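Local coordinates for protein tyrocidine synthase 2 (Brevibacillus parabrevis, PDB 6TA8) that belongs to a family of multidomain synthetases and contains a condensation domain of alpha/beta fold, at residues G66-V72 against Y183-L187; D84-V89 against I100-L104; S130-Q134 against T407-F411; E382-L388 against F419-A425. All blocks are in the same frame, centred on the assembly; numbering follows the deposited sequence.

Contact 1. Residues G66-V72 against Y183-L187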
loop_
_atom_site.group_PDB
_atom_site.type_symbol
_atom_site.label_atom_id
_atom_site.label_comp_id
_atom_site.label_asym_id
_atom_site.label_seq_id
_atom_site.Cartn_x
_atom_site.Cartn_y
_atom_site.Cartn_z
ATOM N N GLY A 66 -28.225 2.518 8.133
ATOM C CA GLY A 66 -28.279 1.944 6.806
ATOM C C GLY A 66 -27.957 2.944 5.709
ATOM O O GLY A 66 -28.027 4.159 5.885
ATOM N N PHE A 67 -27.590 2.403 4.553
ATOM C CA PHE A 67 -27.340 3.182 3.350
ATOM C C PHE A 67 -28.557 3.143 2.434
ATOM O O PHE A 67 -29.381 2.226 2.492
ATOM C CB PHE A 67 -26.116 2.654 2.594
ATOM C CG PHE A 67 -24.819 2.820 3.332
ATOM C CD1 PHE A 67 -24.190 4.052 3.391
ATOM C CD2 PHE A 67 -24.216 1.735 3.949
ATOM C CE1 PHE A 67 -22.991 4.205 4.062
ATOM C CE2 PHE A 67 -23.017 1.880 4.622
ATOM C CZ PHE A 67 -22.405 3.116 4.678
ATOM N N ASP A 68 -28.659 4.155 1.580
ATOM C CA ASP A 68 -29.641 4.186 0.504
ATOM C C ASP A 68 -28.906 3.931 -0.804
ATOM O O ASP A 68 -28.015 4.702 -1.176
ATOM C CB ASP A 68 -30.384 5.522 0.463
ATOM C CG ASP A 68 -31.561 5.502 -0.494
ATOM O OD1 ASP A 68 -32.560 4.811 -0.196
ATOM O OD2 ASP A 68 -31.488 6.173 -1.544
ATOM N N GLU A 69 -29.273 2.845 -1.489
ATOM C CA GLU A 69 -28.530 2.440 -2.678
ATOM C C GLU A 69 -28.606 3.502 -3.769
ATOM O O GLU A 69 -27.637 3.709 -4.509
ATOM C CB GLU A 69 -29.047 1.095 -3.192
ATOM C CG GLU A 69 -30.526 1.070 -3.540
ATOM C CD GLU A 69 -30.926 -0.184 -4.293
ATOM O OE1 GLU A 69 -30.026 -0.968 -4.663
ATOM O OE2 GLU A 69 -32.138 -0.389 -4.515
ATOM N N GLY A 70 -29.745 4.191 -3.878
ATOM C CA GLY A 70 -29.861 5.260 -4.855
ATOM C C GLY A 70 -28.893 6.398 -4.601
ATOM O O GLY A 70 -28.468 7.079 -5.539
ATOM N N LEU A 71 -28.529 6.614 -3.338
ATOM C CA LEU A 71 -27.533 7.612 -2.967
ATOM C C LEU A 71 -26.109 7.086 -3.080
ATOM O O LEU A 71 -25.203 7.846 -3.444
ATOM C CB LEU A 71 -27.782 8.093 -1.538
ATOM C CG LEU A 71 -28.732 9.273 -1.353
ATOM C CD1 LEU A 71 -30.163 8.894 -1.701
ATOM C CD2 LEU A 71 -28.646 9.761 0.071
ATOM N N VAL A 72 -25.892 5.808 -2.764
ATOM C CA VAL A 72 -24.572 5.207 -2.937
ATOM C C VAL A 72 -24.193 5.185 -4.411
ATOM O O VAL A 72 -23.049 5.480 -4.779
ATOM C CB VAL A 72 -24.545 3.793 -2.322
ATOM C CG1 VAL A 72 -23.222 3.097 -2.614
ATOM C CG2 VAL A 72 -24.798 3.860 -0.825
ATOM N N TYR A 183 -21.932 11.539 -0.318
ATOM C CA TYR A 183 -23.126 10.975 0.300
ATOM C C TYR A 183 -23.850 12.003 1.158
ATOM O O TYR A 183 -25.072 11.919 1.324
ATOM C CB TYR A 183 -22.760 9.748 1.134
ATOM C CG TYR A 183 -23.944 8.881 1.502
ATOM C CD1 TYR A 183 -24.395 7.887 0.645
ATOM C CD2 TYR A 183 -24.610 9.059 2.708
ATOM C CE1 TYR A 183 -25.476 7.093 0.977
ATOM C CE2 TYR A 183 -25.693 8.269 3.049
ATOM C CZ TYR A 183 -26.121 7.289 2.180
ATOM O OH TYR A 183 -27.198 6.499 2.514
ATOM N N SER A 184 -23.121 12.976 1.708
ATOM C CA SER A 184 -23.763 14.021 2.497
ATOM C C SER A 184 -24.543 14.977 1.602
ATOM O O SER A 184 -25.693 15.324 1.901
ATOM C CB SER A 184 -22.717 14.777 3.315
ATOM O OG SER A 184 -21.973 13.888 4.130
ATOM N N GLN A 185 -23.935 15.408 0.495
ATOM C CA GLN A 185 -24.630 16.291 -0.437
ATOM C C GLN A 185 -25.820 15.600 -1.088
ATOM O O GLN A 185 -26.797 16.263 -1.452
ATOM C CB GLN A 185 -23.664 16.792 -1.511
ATOM C CG GLN A 185 -22.431 17.500 -0.973
ATOM C CD GLN A 185 -21.461 17.882 -2.074
ATOM O OE1 GLN A 185 -21.866 18.314 -3.153
ATOM N NE2 GLN A 185 -20.169 17.718 -1.808
ATOM N N ALA A 186 -25.761 14.275 -1.241
ATOM C CA ALA A 186 -26.847 13.560 -1.902
ATOM C C ALA A 186 -28.095 13.511 -1.029
ATOM O O ALA A 186 -29.209 13.732 -1.519
ATOM C CB ALA A 186 -26.399 12.147 -2.274
ATOM N N LEU A 187 -27.934 13.222 0.266
ATOM C CA LEU A 187 -29.095 13.135 1.146
ATOM C C LEU A 187 -29.704 14.505 1.411
ATOM O O LEU A 187 -30.899 14.602 1.714
ATOM C CB LEU A 187 -28.715 12.454 2.462
ATOM C CG LEU A 187 -29.879 12.013 3.356
ATOM C CD1 LEU A 187 -30.797 11.031 2.636
ATOM C CD2 LEU A 187 -29.360 11.412 4.654
#
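Y183 reaches F67 and D68 because its chi1 of -164° sets CG opposite the backbone N, so the ring runs out from helix 169-187 past the start of helix 69-82. F67 has the other rotation, CG lying beside its own N, and it meets the phenol edge-on. The pair is T-shaped: the F67 edge faces the Y183 ring, with planes at 86° and CD1 of F67 4.0 Å from CZ of Y183. L71 takes the other face of the same ring, its CD2 lying toward the rim, while L71 CB comes to 3.6 Å from Y183 CE1. The hydroxyl OH accepts a hydrogen bond from the backbone N of D68, 2.9 Å long with 158° at the hydrogen; this binds the phenol to the N-cap residue of helix 69-82. D68 O in turn receives the N-H of V72, 2.9 Å from donor to acceptor. Further along, L71 CG lies 3.8 Å from A186 CB, and L71 CD2 lies 3.6 Å from L187 CD1, closing the apolar side between the helices. Beyond the pair, F67 and V72 lean on L158 of strand 155-163, and V72 also touches V147 of strand 145-152, so this helix-helix junction sits on the five-stranded sheet.

Contact 2. Residues D84-V89 against I100-L104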
loop_
_atom_site.group_PDB
_atom_site.type_symbol
_atom_site.label_atom_id
_atom_site.label_comp_id
_atom_site.label_asym_id
_atom_site.label_seq_id
_atom_site.Cartn_x
_atom_site.Cartn_y
_atom_site.Cartn_z
ATOM N N ASP A 84 -10.431 10.209 -12.631
ATOM C CA ASP A 84 -10.405 9.545 -13.929
ATOM C C ASP A 84 -9.639 8.229 -13.912
ATOM O O ASP A 84 -9.887 7.377 -14.771
ATOM C CB ASP A 84 -9.800 10.478 -14.979
ATOM C CG ASP A 84 -10.577 11.771 -15.127
ATOM O OD1 ASP A 84 -11.606 11.773 -15.836
ATOM O OD2 ASP A 84 -10.161 12.785 -14.529
ATOM N N ALA A 85 -8.718 8.041 -12.963
ATOM C CA ALA A 85 -7.939 6.808 -12.927
ATOM C C ALA A 85 -8.796 5.581 -12.640
ATOM O O ALA A 85 -8.393 4.467 -12.991
ATOM C CB ALA A 85 -6.827 6.914 -11.884
ATOM N N LEU A 86 -9.961 5.755 -12.016
ATOM C CA LEU A 86 -10.836 4.629 -11.711
ATOM C C LEU A 86 -11.572 4.101 -12.936
ATOM O O LEU A 86 -12.243 3.069 -12.834
ATOM C CB LEU A 86 -11.846 5.027 -10.631
ATOM C CG LEU A 86 -11.251 5.457 -9.287
ATOM C CD1 LEU A 86 -12.342 5.869 -8.309
ATOM C CD2 LEU A 86 -10.389 4.348 -8.697
ATOM N N ARG A 87 -11.465 4.776 -14.082
ATOM C CA ARG A 87 -12.058 4.317 -15.332
ATOM C C ARG A 87 -11.044 3.615 -16.227
ATOM O O ARG A 87 -11.208 3.589 -17.451
ATOM C CB ARG A 87 -12.693 5.489 -16.081
ATOM C CG ARG A 87 -13.734 6.251 -15.287
ATOM C CD ARG A 87 -14.498 7.219 -16.172
ATOM N NE ARG A 87 -13.593 8.055 -16.955
ATOM C CZ ARG A 87 -13.130 9.234 -16.552
ATOM N NH1 ARG A 87 -13.489 9.723 -15.374
ATOM N NH2 ARG A 87 -12.306 9.925 -17.328
ATOM N N MET A 88 -10.000 3.040 -15.640
ATOM C CA MET A 88 -8.903 2.465 -16.402
ATOM C C MET A 88 -9.196 1.021 -16.793
ATOM O O MET A 88 -9.857 0.278 -16.063
ATOM C CB MET A 88 -7.604 2.523 -15.597
ATOM C CG MET A 88 -6.338 2.467 -16.436
ATOM S SD MET A 88 -5.814 4.093 -17.015
ATOM C CE MET A 88 -5.849 5.013 -15.482
ATOM N N VAL A 89 -8.689 0.634 -17.965
ATOM C CA VAL A 89 -8.718 -0.745 -18.434
ATOM C C VAL A 89 -7.347 -1.078 -19.006
ATOM O O VAL A 89 -6.584 -0.196 -19.406
ATOM C CB VAL A 89 -9.818 -0.994 -19.491
ATOM C CG1 VAL A 89 -11.197 -0.931 -18.851
ATOM C CG2 VAL A 89 -9.700 0.010 -20.629
ATOM N N ILE A 100 -5.532 2.202 -20.914
ATOM C CA ILE A 100 -6.257 3.330 -21.488
ATOM C C ILE A 100 -7.200 3.883 -20.432
ATOM O O ILE A 100 -7.973 3.131 -19.825
ATOM C CB ILE A 100 -7.044 2.930 -22.749
ATOM C CG1 ILE A 100 -6.217 2.006 -23.642
ATOM C CG2 ILE A 100 -7.474 4.169 -23.518
ATOM C CD1 ILE A 100 -7.003 1.436 -24.800
ATOM N N ASN A 101 -7.139 5.194 -20.215
ATOM C CA ASN A 101 -8.105 5.875 -19.363
ATOM C C ASN A 101 -9.359 6.136 -20.188
ATOM O O ASN A 101 -9.368 7.014 -21.056
ATOM C CB ASN A 101 -7.520 7.173 -18.815
ATOM C CG ASN A 101 -8.122 7.564 -17.480
ATOM O OD1 ASN A 101 -7.433 8.092 -16.607
ATOM N ND2 ASN A 101 -9.415 7.305 -17.314
ATOM N N ARG A 102 -10.412 5.367 -19.933
ATOM C CA ARG A 102 -11.641 5.524 -20.690
ATOM C C ARG A 102 -12.391 6.778 -20.244
ATOM O O ARG A 102 -12.157 7.328 -19.163
ATOM C CB ARG A 102 -12.532 4.292 -20.531
ATOM C CG ARG A 102 -11.968 3.033 -21.175
ATOM C CD ARG A 102 -12.994 2.363 -22.075
ATOM N NE ARG A 102 -12.574 1.028 -22.491
ATOM C CZ ARG A 102 -11.831 0.777 -23.565
ATOM N NH1 ARG A 102 -11.421 1.772 -24.339
ATOM N NH2 ARG A 102 -11.499 -0.471 -23.867
ATOM N N GLY A 103 -13.295 7.231 -21.102
ATOM C CA GLY A 103 -14.133 8.379 -20.823
ATOM C C GLY A 103 -15.366 8.010 -20.028
ATOM O O GLY A 103 -15.386 7.022 -19.288
ATOM N N LEU A 104 -16.412 8.818 -20.183
ATOM C CA LEU A 104 -17.693 8.596 -19.513
ATOM C C LEU A 104 -18.673 7.842 -20.404
ATOM O O LEU A 104 -19.875 8.123 -20.399
ATOM C CB LEU A 104 -18.294 9.924 -19.062
ATOM C CG LEU A 104 -17.377 10.905 -18.328
ATOM C CD1 LEU A 104 -18.169 12.115 -17.855
ATOM C CD2 LEU A 104 -16.679 10.228 -17.158
#
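R87 can be traced atom by atom along the 100-104 segment. Its CB lies 3.6 Å from R102 O; a bend at chi3 (-51°) then turns the chain, and CD comes to 3.2 Å from G103 O. NE donates to R102 O at 2.7 Å with 157° at the hydrogen, the acceptor lying near the guanidinium plane, and NH2 adds a weak bond to that same oxygen. Over one face of the guanidinium sits L104 CD2, 3.7 Å from NH1. At the tip, a salt bridge joins the group to the carboxylate of D84, NH1 standing 2.8 Å from D84 OD1. N101 works beside it: its ND2 gives a hydrogen bond to D84 O, 2.6 Å long, and this donor and R87 N reach that oxygen from opposite faces of its plane. Downstream the backbones pair as an antiparallel hairpin, I100 N to V89 O at 3.0 Å, while V89 CG2 lies over a face of the R102 guanidinium. K197 forms a second salt bridge with D84, and V80 O of helix 69-82 accepts from R87 NH1. A carboxylate buried between two cations is probably held ionised, and the carbonyls gathered round the arginine fix the rotation of its flat end.

Contact 3. Residues S130-Q134 against T407-F411; sequences SDQIQ and TGQLF
The amide of Q134 is met obliquely by the 407-411 segment: T407 O and L410 CD2 both lie off to the same side of its plane, the oxygen before NE2 and the methyl 3.7 Å from OE1. NE2 donates to T407 O at 2.7 Å, with the acceptor 30° out of the amide plane and a bent angle of 133° at the hydrogen. A fold in the chain at chi2 (-88°) swings the amide round to this position, and Q134 CB comes to 3.6 Å from Q409 O. The second flat group is the D131 carboxylate, whose OD1 takes the backbone N-H of Q409 at a doubtfully short distance. Between the two polar grips passes G408, whose CA lies 4.9 Å from D131 CA. S130 CB faces T407 O at 3.9 Å, while its OG is bonded to I126 O. L410 is hydrogen-bonded through the backbone to N56, at the start of strand 56-63. The loop runs from strand 401-402 at the edge of the five-stranded sheet toward strand 421-428 of the six-stranded one and packs on the last turn of helix 122-134; the whole excursion between strands 383-390 and 421-428 is probably the latch known from condensation domains.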
loop_
_atom_site.group_PDB
_atom_site.type_symbol
_atom_site.label_atom_id
_atom_site.label_comp_id
_atom_site.label_asym_id
_atom_site.label_seq_id
_atom_site.Cartn_x
_atom_site.Cartn_y
_atom_site.Cartn_z
ATOM N N SER A 130 -18.497 -11.788 -0.400
ATOM C CA SER A 130 -17.413 -10.832 -0.611
ATOM C C SER A 130 -16.301 -11.435 -1.461
ATOM O O SER A 130 -15.797 -10.782 -2.382
ATOM C CB SER A 130 -16.863 -10.354 0.733
ATOM O OG SER A 130 -17.832 -9.603 1.444
ATOM N N ASP A 131 -15.916 -12.681 -1.175
ATOM C CA ASP A 131 -14.832 -13.314 -1.921
ATOM C C ASP A 131 -15.180 -13.460 -3.397
ATOM O O ASP A 131 -14.318 -13.285 -4.266
ATOM C CB ASP A 131 -14.504 -14.677 -1.310
ATOM C CG ASP A 131 -13.487 -14.583 -0.189
ATOM O OD1 ASP A 131 -12.552 -13.765 -0.303
ATOM O OD2 ASP A 131 -13.623 -15.327 0.805
ATOM N N GLN A 132 -16.441 -13.782 -3.702
ATOM C CA GLN A 132 -16.850 -13.909 -5.097
ATOM C C GLN A 132 -16.766 -12.572 -5.821
ATOM O O GLN A 132 -16.411 -12.520 -7.004
ATOM C CB GLN A 132 -18.268 -14.476 -5.179
ATOM C CG GLN A 132 -18.449 -15.788 -4.439
ATOM C CD GLN A 132 -19.873 -16.301 -4.504
ATOM O OE1 GLN A 132 -20.648 -15.908 -5.377
ATOM N NE2 GLN A 132 -20.226 -17.183 -3.578
ATOM N N ILE A 133 -17.090 -11.478 -5.126
ATOM C CA ILE A 133 -16.981 -10.157 -5.731
ATOM C C ILE A 133 -15.518 -9.745 -5.861
ATOM O O ILE A 133 -15.148 -9.026 -6.798
ATOM C CB ILE A 133 -17.800 -9.140 -4.913
ATOM C CG1 ILE A 133 -19.275 -9.550 -4.901
ATOM C CG2 ILE A 133 -17.643 -7.732 -5.470
ATOM C CD1 ILE A 133 -20.125 -8.772 -3.926
ATOM N N GLN A 134 -14.663 -10.208 -4.947
ATOM C CA GLN A 134 -13.243 -9.878 -5.022
ATOM C C GLN A 134 -12.577 -10.510 -6.238
ATOM O O GLN A 134 -11.596 -9.964 -6.756
ATOM C CB GLN A 134 -12.530 -10.329 -3.748
ATOM C CG GLN A 134 -12.945 -9.586 -2.496
ATOM C CD GLN A 134 -12.137 -8.328 -2.271
ATOM O OE1 GLN A 134 -11.211 -8.027 -3.023
ATOM N NE2 GLN A 134 -12.482 -7.586 -1.227
ATOM N N THR A 407 -12.872 -8.112 4.538
ATOM C CA THR A 407 -13.080 -7.750 3.144
ATOM C C THR A 407 -13.054 -8.946 2.203
ATOM O O THR A 407 -13.345 -8.782 1.013
ATOM C CB THR A 407 -12.013 -6.743 2.694
ATOM O OG1 THR A 407 -10.743 -7.400 2.609
ATOM C CG2 THR A 407 -11.915 -5.593 3.684
ATOM N N GLY A 408 -12.724 -10.134 2.699
ATOM C CA GLY A 408 -12.521 -11.286 1.850
ATOM C C GLY A 408 -11.093 -11.374 1.342
ATOM O O GLY A 408 -10.278 -10.461 1.498
ATOM N N GLN A 409 -10.789 -12.509 0.717
ATOM C CA GLN A 409 -9.445 -12.748 0.205
ATOM C C GLN A 409 -9.116 -11.752 -0.901
ATOM O O GLN A 409 -9.796 -11.705 -1.932
ATOM C CB GLN A 409 -9.330 -14.186 -0.302
ATOM C CG GLN A 409 -7.996 -14.533 -0.947
ATOM C CD GLN A 409 -6.819 -14.442 0.009
ATOM O OE1 GLN A 409 -6.341 -13.351 0.325
ATOM N NE2 GLN A 409 -6.338 -15.593 0.464
ATOM N N LEU A 410 -8.069 -10.953 -0.682
ATOM C CA LEU A 410 -7.755 -9.857 -1.591
ATOM C C LEU A 410 -7.005 -10.322 -2.833
ATOM O O LEU A 410 -7.193 -9.749 -3.912
ATOM C CB LEU A 410 -6.941 -8.787 -0.861
ATOM C CG LEU A 410 -7.697 -7.962 0.181
ATOM C CD1 LEU A 410 -6.730 -7.164 1.042
ATOM C CD2 LEU A 410 -8.703 -7.042 -0.491
ATOM N N PHE A 411 -6.154 -11.334 -2.707
ATOM C CA PHE A 411 -5.419 -11.879 -3.837
ATOM C C PHE A 411 -6.055 -13.184 -4.301
ATOM O O PHE A 411 -6.983 -13.708 -3.686
ATOM C CB PHE A 411 -3.949 -12.106 -3.467
ATOM C CG PHE A 411 -3.354 -11.003 -2.643
ATOM C CD1 PHE A 411 -2.937 -9.824 -3.237
ATOM C CD2 PHE A 411 -3.210 -11.144 -1.273
ATOM C CE1 PHE A 411 -2.389 -8.806 -2.483
ATOM C CE2 PHE A 411 -2.661 -10.129 -0.512
ATOM C CZ PHE A 411 -2.250 -8.960 -1.118
#

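Contact 4. Residues E382-L388 against F419-A425; sequences EISFNYL and FLLDISA
Strands 383-388 and 421-425 run parallel, their short axes 4.7 Å apart at closest approach and 16° from each other, in a register pairing I383 with L421, F385 with I423 and Y387 with A425. Hydrogen bonds alternate between the two backbones: S384 N donates to L421 O at 2.9 Å, I423 N to S384 O at 2.7 Å and L388 N to A425 O at 2.7 Å, whereas the one from A425 N to N386 O is weak. CA-H...O contacts fill in between, such as F385 CA to I423 O.

On the face that carries I383, F385 and I423, the apolar side chains touch across the strands. I383 CG2 meets I423 CD1 at 3.7 Å, and the other branch of I423, CG2, meets F385 CD1 at 3.7 Å. F385 reaches I423 obliquely, its CG opposite the backbone N (chi1 -167°), which also carries CZ to within reach of A425 CB. That same methyl sits in the plane of the Y387 ring, at its edge, 3.6 Å from CD1. On the face carrying S384 and D422, F419 lays its ring over S384 in a CH-pi contact: S384 CB lies 3.8 Å from the centroid of the F419 ring and 15° from the normal.

Helix 277-293 covers the first face, with L285 against both F385 and I423. These are the two middle strands of the mixed six-stranded sheet, which with that helix forms the layered alpha/beta architecture characteristic of one half of a condensation domain.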
loop_
_atom_site.group_PDB
_atom_site.type_symbol
_atom_site.label_atom_id
_atom_site.label_comp_id
_atom_site.label_asym_id
_atom_site.label_seq_id
_atom_site.Cartn_x
_atom_site.Cartn_y
_atom_site.Cartn_z
ATOM N N GLU A 382 14.188 -9.543 0.908
ATOM C CA GLU A 382 13.235 -10.595 1.220
ATOM C C GLU A 382 12.180 -10.169 2.231
ATOM O O GLU A 382 11.225 -10.921 2.456
ATOM C CB GLU A 382 13.966 -11.842 1.738
ATOM C CG GLU A 382 14.570 -12.698 0.637
ATOM C CD GLU A 382 15.506 -13.764 1.169
ATOM O OE1 GLU A 382 16.217 -13.491 2.158
ATOM O OE2 GLU A 382 15.533 -14.874 0.595
ATOM N N ILE A 383 12.324 -8.995 2.839
ATOM C CA ILE A 383 11.332 -8.443 3.751
ATOM C C ILE A 383 10.792 -7.154 3.150
ATOM O O ILE A 383 11.555 -6.336 2.628
ATOM C CB ILE A 383 11.922 -8.180 5.152
ATOM C CG1 ILE A 383 12.646 -9.422 5.674
ATOM C CG2 ILE A 383 10.831 -7.749 6.120
ATOM C CD1 ILE A 383 13.310 -9.209 7.015
ATOM N N SER A 384 9.477 -6.980 3.222
ATOM C CA SER A 384 8.813 -5.769 2.762
ATOM C C SER A 384 8.182 -5.063 3.953
ATOM O O SER A 384 7.506 -5.698 4.769
ATOM C CB SER A 384 7.750 -6.089 1.708
ATOM O OG SER A 384 7.133 -4.905 1.231
ATOM N N PHE A 385 8.411 -3.756 4.054
ATOM C CA PHE A 385 7.844 -2.935 5.112
ATOM C C PHE A 385 7.009 -1.818 4.504
ATOM O O PHE A 385 7.356 -1.274 3.450
ATOM C CB PHE A 385 8.937 -2.342 6.009
ATOM C CG PHE A 385 8.417 -1.758 7.291
ATOM C CD1 PHE A 385 8.246 -2.553 8.412
ATOM C CD2 PHE A 385 8.092 -0.414 7.376
ATOM C CE1 PHE A 385 7.767 -2.019 9.592
ATOM C CE2 PHE A 385 7.611 0.127 8.552
ATOM C CZ PHE A 385 7.449 -0.677 9.662
ATOM N N ASN A 386 5.910 -1.481 5.174
ATOM C CA ASN A 386 4.999 -0.445 4.697
ATOM C C ASN A 386 4.237 0.113 5.887
ATOM O O ASN A 386 3.528 -0.630 6.572
ATOM C CB ASN A 386 4.030 -1.002 3.651
ATOM C CG ASN A 386 3.074 0.051 3.121
ATOM O OD1 ASN A 386 3.364 1.247 3.165
ATOM N ND2 ASN A 386 1.929 -0.390 2.616
ATOM N N TYR A 387 4.381 1.413 6.128
ATOM C CA TYR A 387 3.654 2.107 7.182
ATOM C C TYR A 387 2.471 2.836 6.561
ATOM O O TYR A 387 2.655 3.719 5.715
ATOM C CB TYR A 387 4.560 3.085 7.926
ATOM C CG TYR A 387 3.834 3.894 8.976
ATOM C CD1 TYR A 387 3.307 3.283 10.106
ATOM C CD2 TYR A 387 3.670 5.265 8.835
ATOM C CE1 TYR A 387 2.639 4.014 11.068
ATOM C CE2 TYR A 387 3.003 6.006 9.792
ATOM C CZ TYR A 387 2.489 5.375 10.906
ATOM O OH TYR A 387 1.825 6.108 11.864
ATOM N N LEU A 388 1.260 2.470 6.981
ATOM C CA LEU A 388 0.046 2.999 6.376
ATOM C C LEU A 388 -0.438 4.292 7.018
ATOM O O LEU A 388 -1.267 4.987 6.421
ATOM C CB LEU A 388 -1.070 1.952 6.445
ATOM C CG LEU A 388 -0.778 0.620 5.749
ATOM C CD1 LEU A 388 -1.497 -0.524 6.446
ATOM C CD2 LEU A 388 -1.166 0.683 4.278
ATOM N N PHE A 419 7.433 -11.556 -1.630
ATOM C CA PHE A 419 8.336 -11.326 -0.513
ATOM C C PHE A 419 8.210 -12.447 0.509
ATOM O O PHE A 419 7.118 -12.982 0.729
ATOM C CB PHE A 419 8.051 -9.976 0.148
ATOM C CG PHE A 419 8.338 -8.802 -0.739
ATOM C CD1 PHE A 419 9.642 -8.396 -0.967
ATOM C CD2 PHE A 419 7.307 -8.111 -1.355
ATOM C CE1 PHE A 419 9.913 -7.319 -1.786
ATOM C CE2 PHE A 419 7.572 -7.032 -2.175
ATOM C CZ PHE A 419 8.877 -6.635 -2.392
ATOM N N LEU A 420 9.338 -12.795 1.128
ATOM C CA LEU A 420 9.337 -13.837 2.147
ATOM C C LEU A 420 8.561 -13.410 3.386
ATOM O O LEU A 420 7.947 -14.250 4.053
ATOM C CB LEU A 420 10.775 -14.202 2.513
ATOM C CG LEU A 420 10.993 -15.428 3.396
ATOM C CD1 LEU A 420 11.959 -16.383 2.721
ATOM C CD2 LEU A 420 11.520 -15.003 4.753
ATOM N N LEU A 421 8.575 -12.118 3.708
ATOM C CA LEU A 421 7.849 -11.584 4.852
ATOM C C LEU A 421 7.302 -10.211 4.495
ATOM O O LEU A 421 8.055 -9.342 4.045
ATOM C CB LEU A 421 8.749 -11.481 6.089
ATOM C CG LEU A 421 9.247 -12.776 6.731
ATOM C CD1 LEU A 421 10.234 -12.467 7.845
ATOM C CD2 LEU A 421 8.084 -13.608 7.254
ATOM N N ASP A 422 6.002 -10.020 4.692
ATOM C CA ASP A 422 5.356 -8.727 4.504
ATOM C C ASP A 422 4.992 -8.165 5.871
ATOM O O ASP A 422 4.162 -8.741 6.581
ATOM C CB ASP A 422 4.112 -8.846 3.625
ATOM C CG ASP A 422 3.329 -7.548 3.549
ATOM O OD1 ASP A 422 2.141 -7.588 3.166
ATOM O OD2 ASP A 422 3.903 -6.484 3.874
ATOM N N ILE A 423 5.609 -7.045 6.231
ATOM C CA ILE A 423 5.411 -6.413 7.529
ATOM C C ILE A 423 4.718 -5.078 7.294
ATOM O O ILE A 423 5.293 -4.165 6.688
ATOM C CB ILE A 423 6.734 -6.231 8.282
ATOM C CG1 ILE A 423 7.413 -7.587 8.487
ATOM C CG2 ILE A 423 6.498 -5.540 9.615
ATOM C CD1 ILE A 423 8.741 -7.504 9.202
ATOM N N SER A 424 3.483 -4.962 7.772
ATOM C CA SER A 424 2.702 -3.742 7.660
ATOM C C SER A 424 2.593 -3.066 9.022
ATOM O O SER A 424 2.792 -3.688 10.068
ATOM C CB SER A 424 1.304 -4.031 7.102
ATOM O OG SER A 424 1.377 -4.498 5.766
ATOM N N ALA A 425 2.276 -1.775 8.993
ATOM C CA ALA A 425 2.178 -0.982 10.213
ATOM C C ALA A 425 1.095 0.066 10.027
ATOM O O ALA A 425 1.170 0.876 9.098
ATOM C CB ALA A 425 3.517 -0.322 10.551
#

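Contacts 1 and 2 are consecutive in the chain: helix 69-82 starts in contact 1, and a short 3-10 turn after its end leads into the hairpin of contact 2, their centres 24 Å apart. Contact 2 is nested in the loop that contact 1 closes. Contact 3 interlaces with both contact 1 and contact 4 along the sequence; its 407-411 segment belongs to the connection between the paired strands of contact 4, and this excursion links the five-stranded and six-stranded sheets. Contacts 3 and 4 do not touch, their nearest atoms being about 6 Å apart. Contacts 1 and 4 are the most distant pair, 37 Å between centres.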